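Local coordinates for protein transcriptional regulator, MarR/EmrR family (Clostridium acetobutylicum, PDB 3JW4) that probably binds DNA as a dimeric transcription factor of the MarR family and so regulates transcription, at residues G57-Q60 with K61-A64; T130-E133 with Q134-L137. All blocks are in the same frame, centred on the assembly; numbering follows the deposited sequence.

In the fold
Following the chain from its N terminus, contact 1 comes first: G57-Q60 ends the loop after helix 41-53, and K61-A64 continues helix 60-64, which begins at Q60, in the winged helix-turn-helix region. Contact 2 follows after the strand pair 87-90 and 100-103 and the long helix 105-126; there T130-E133 leads directly into Q134-L137 at the start of helix 131-146. Each is a local contact round a helix start and closes no long loop, and the two stand in series, neither nested nor crossed. Their centres lie about 38 Å apart, on opposite sides of the chain's centre: contact 1 on the probable DNA-binding part, contact 2 at the subunit interface.

Contact 1 of 2, residues G57-Q60 with K61-A64; sequences GIIQ and KDLA
D62 reaches back to I59, the N-cap residue of helix 60-64, in the winged helix-turn-helix region of this MarR-family protein. The backbone N-H of I59 points almost straight at the carboxylate: I59 N to D62 OD2 is 3.0 Å, with an N-H...O angle of 172°, and the donor comes from above the carboxylate plane. With CG anti to its own carbonyl carbon (chi1 -55°), D62 swings the acid back over the helix start. In return D62 N gives a weak hydrogen bond to I59 O. One residue on, Q60 O takes two donors: a straight bond from A64 N at 3.1 Å, lying nearly on the carbonyl axis, and a weak one from L63 N. Q60 is extended beyond CG, and its NE2 makes a weak hydrogen bond to T75 OG1. Apolar contacts complete the turn. The branch methyl I58 CG2 meets L63 CG at 3.9 Å, the two side chains crossing at about a right angle; I58 also rests on I50 of helix 41-53, while its backbone bonds to I101 of strand 100-103, and L63 packs on L78 of helix 74-83. I59 and the bent chain of K61 run side by side, pointing the same way, and I59 CD1 touches K61 CE at 3.7 Å.

Contact 2 of 2, residues T130-E133 with Q134-L137; sequences TKDE and QKQL
Q134 lies against the first turn of helix 131-146, its CG 3.3 Å from T130 O, while its backbone N donates to that same oxygen at 3.0 Å. Its chain is extended beyond CG, and the amide NE2 finds its hydrogen-bond acceptor one residue before the turn, at L129 O. Next round the helix, Q136 N bonds to D132 O at 2.8 Å, and L137 N to E133 O. The close-packed flank belongs to E133 and the buried L137, which pack against I140 of the second subunit. The solvent side, with D132 and K135, is looser. CG of D132 is anti to its backbone N (chi1 -166°), which lays the carboxylate beside K135 and Q136. The salt bridge there is long: the lysine chain is bent at chi3 and chi4, and K135 NZ stays 3.9 Å from D132 OD1. Q136 lies between the two sides, touching both D132 and Q136 of the second subunit. D132 OD2 is only 2.8 Å from Q136 NE2, but the angle is too poor for a hydrogen bond; the carboxylate and amide planes stand 68° apart. At the helix start, E133 N donates to T130 OG1 at 3.0 Å and T130 N to E133 OE1 at 2.9 Å, the carboxylate being met on its anti side, 29° out of its plane. K143 of the second subunit forms a salt bridge to this same OE1, tying the cap to the dimer interface. The reciprocal T130 and E133 bonds are those of a capping box.

Contact 1 of 2, residues G57-Q60 with K61-A64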
loop_
_atom_site.group_PDB
_atom_site.type_symbol
_atom_site.label_atom_id
_atom_site.label_comp_id
_atom_site.label_asym_id
_atom_site.label_seq_id
_atom_site.Cartn_x
_atom_site.Cartn_y
_atom_site.Cartn_z
ATOM N N GLY B 57 22.928 12.704 -13.974
ATOM C CA GLY B 57 23.720 11.498 -14.074
ATOM C C GLY B 57 23.116 10.432 -13.176
ATOM O O GLY B 57 23.263 10.502 -11.976
ATOM N N ILE B 58 22.426 9.456 -13.758
ATOM C CA ILE B 58 21.798 8.395 -12.971
ATOM C C ILE B 58 22.514 7.091 -13.271
ATOM O O ILE B 58 22.638 6.723 -14.440
ATOM C CB ILE B 58 20.324 8.221 -13.373
ATOM C CG1 ILE B 58 19.502 9.425 -12.950
ATOM C CG2 ILE B 58 19.708 6.976 -12.717
ATOM C CD1 ILE B 58 18.238 9.466 -13.723
ATOM N N ILE B 59 22.996 6.399 -12.242
ATOM C CA ILE B 59 23.495 5.023 -12.424
ATOM C C ILE B 59 22.570 3.997 -11.758
ATOM O O ILE B 59 21.675 4.349 -10.993
ATOM C CB ILE B 59 24.962 4.853 -11.949
ATOM C CG1 ILE B 59 25.081 5.003 -10.432
ATOM C CG2 ILE B 59 25.877 5.844 -12.673
ATOM C CD1 ILE B 59 26.466 4.690 -9.904
ATOM N N GLN B 60 22.762 2.719 -12.074
ATOM C CA GLN B 60 21.836 1.704 -11.556
ATOM C C GLN B 60 21.761 1.745 -10.034
ATOM O O GLN B 60 20.672 1.641 -9.468
ATOM C CB GLN B 60 22.174 0.297 -12.055
ATOM C CG GLN B 60 21.167 -0.751 -11.549
ATOM C CD GLN B 60 21.335 -2.105 -12.185
ATOM O OE1 GLN B 60 21.623 -2.214 -13.380
ATOM N NE2 GLN B 60 21.126 -3.158 -11.394
ATOM N N LYS B 61 22.909 1.932 -9.378
ATOM C CA LYS B 61 22.962 2.122 -7.922
ATOM C C LYS B 61 21.945 3.141 -7.367
ATOM O O LYS B 61 21.301 2.865 -6.362
ATOM C CB LYS B 61 24.383 2.520 -7.473
ATOM C CG LYS B 61 25.292 1.355 -7.061
ATOM C CD LYS B 61 26.779 1.561 -7.460
ATOM C CE LYS B 61 27.411 2.839 -6.880
ATOM N NZ LYS B 61 27.585 2.796 -5.405
ATOM N N ASP B 62 21.812 4.316 -7.990
ATOM C CA ASP B 62 20.881 5.350 -7.481
ATOM C C ASP B 62 19.418 4.875 -7.543
ATOM O O ASP B 62 18.570 5.308 -6.751
ATOM C CB ASP B 62 20.977 6.658 -8.292
ATOM C CG ASP B 62 22.399 7.226 -8.375
ATOM O OD1 ASP B 62 23.104 7.269 -7.345
ATOM O OD2 ASP B 62 22.794 7.660 -9.479
ATOM N N LEU B 63 19.119 4.019 -8.516
ATOM C CA LEU B 63 17.763 3.504 -8.690
ATOM C C LEU B 63 17.472 2.454 -7.600
ATOM O O LEU B 63 16.444 2.516 -6.941
ATOM C CB LEU B 63 17.584 2.941 -10.106
ATOM C CG LEU B 63 17.712 3.992 -11.222
ATOM C CD1 LEU B 63 17.624 3.370 -12.613
ATOM C CD2 LEU B 63 16.657 5.065 -11.056
ATOM N N ALA B 64 18.394 1.518 -7.391
ATOM C CA ALA B 64 18.319 0.590 -6.225
ATOM C C ALA B 64 17.948 1.274 -4.893
ATOM O O ALA B 64 17.013 0.842 -4.208
ATOM C CB ALA B 64 19.629 -0.189 -6.071
#

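Contact 2 of 2, residues T130-E133 with Q134-L137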
loop_
_atom_site.group_PDB
_atom_site.type_symbol
_atom_site.label_atom_id
_atom_site.label_comp_id
_atom_site.label_asym_id
_atom_site.label_seq_id
_atom_site.Cartn_x
_atom_site.Cartn_y
_atom_site.Cartn_z
ATOM N N THR B 130 -15.185 21.298 -2.443
ATOM C CA THR B 130 -15.031 22.748 -2.595
ATOM C C THR B 130 -13.546 23.125 -2.554
ATOM O O THR B 130 -12.721 22.360 -2.052
ATOM C CB THR B 130 -15.712 23.509 -1.464
ATOM O OG1 THR B 130 -15.064 23.193 -0.227
ATOM C CG2 THR B 130 -17.199 23.147 -1.353
ATOM N N LYS B 131 -13.204 24.303 -3.079
ATOM C CA LYS B 131 -11.838 24.814 -2.950
ATOM C C LYS B 131 -11.356 24.847 -1.477
ATOM O O LYS B 131 -10.217 24.516 -1.191
ATOM C CB LYS B 131 -11.712 26.198 -3.616
ATOM C CG LYS B 131 -11.411 26.101 -5.128
ATOM C CD LYS B 131 -11.851 27.368 -5.913
ATOM C CE LYS B 131 -11.566 27.248 -7.406
ATOM N NZ LYS B 131 -11.195 25.829 -7.785
ATOM N N ASP B 132 -12.223 25.206 -0.540
ATOM C CA ASP B 132 -11.800 25.247 0.851
ATOM C C ASP B 132 -11.503 23.835 1.395
ATOM O O ASP B 132 -10.506 23.603 2.070
ATOM C CB ASP B 132 -12.836 25.951 1.706
ATOM C CG ASP B 132 -12.288 26.321 3.073
ATOM O OD1 ASP B 132 -11.157 26.878 3.125
ATOM O OD2 ASP B 132 -12.965 26.048 4.085
ATOM N N GLU B 133 -12.358 22.888 1.055
ATOM C CA GLU B 133 -12.157 21.504 1.449
ATOM C C GLU B 133 -10.846 20.949 0.870
ATOM O O GLU B 133 -10.130 20.221 1.539
ATOM C CB GLU B 133 -13.356 20.644 1.028
ATOM C CG GLU B 133 -14.557 20.756 1.949
ATOM C CD GLU B 133 -15.854 20.251 1.282
ATOM O OE1 GLU B 133 -15.894 20.039 0.049
ATOM O OE2 GLU B 133 -16.837 20.074 1.993
ATOM N N GLN B 134 -10.527 21.308 -0.358
ATOM C CA GLN B 134 -9.252 20.898 -0.968
ATOM C C GLN B 134 -8.027 21.462 -0.221
ATOM O O GLN B 134 -7.025 20.779 -0.039
ATOM C CB GLN B 134 -9.182 21.345 -2.425
ATOM C CG GLN B 134 -10.234 20.668 -3.322
ATOM C CD GLN B 134 -10.261 21.241 -4.729
ATOM O OE1 GLN B 134 -9.227 21.422 -5.350
ATOM N NE2 GLN B 134 -11.440 21.502 -5.231
ATOM N N LYS B 135 -8.130 22.704 0.201
ATOM C CA LYS B 135 -7.052 23.371 0.930
ATOM C C LYS B 135 -6.923 22.735 2.333
ATOM O O LYS B 135 -5.828 22.413 2.805
ATOM C CB LYS B 135 -7.376 24.857 1.023
ATOM C CG LYS B 135 -6.187 25.755 0.977
ATOM C CD LYS B 135 -6.587 27.255 0.814
ATOM C CE LYS B 135 -7.562 27.715 1.896
ATOM N NZ LYS B 135 -7.250 27.165 3.239
ATOM N N GLN B 136 -8.049 22.508 2.981
ATOM C CA GLN B 136 -8.012 21.852 4.287
ATOM C C GLN B 136 -7.424 20.445 4.189
ATOM O O GLN B 136 -6.592 20.086 4.999
ATOM C CB GLN B 136 -9.388 21.835 4.925
ATOM C CG GLN B 136 -9.884 23.204 5.275
ATOM C CD GLN B 136 -11.371 23.243 5.585
ATOM O OE1 GLN B 136 -12.094 22.238 5.444
ATOM N NE2 GLN B 136 -11.847 24.425 6.006
ATOM N N LEU B 137 -7.822 19.664 3.186
ATOM C CA LEU B 137 -7.349 18.284 3.063
ATOM C C LEU B 137 -5.834 18.231 2.837
ATOM O O LEU B 137 -5.140 17.367 3.402
ATOM C CB LEU B 137 -8.045 17.561 1.918
ATOM C CG LEU B 137 -7.726 16.083 1.670
ATOM C CD1 LEU B 137 -7.972 15.190 2.898
ATOM C CD2 LEU B 137 -8.488 15.544 0.468
#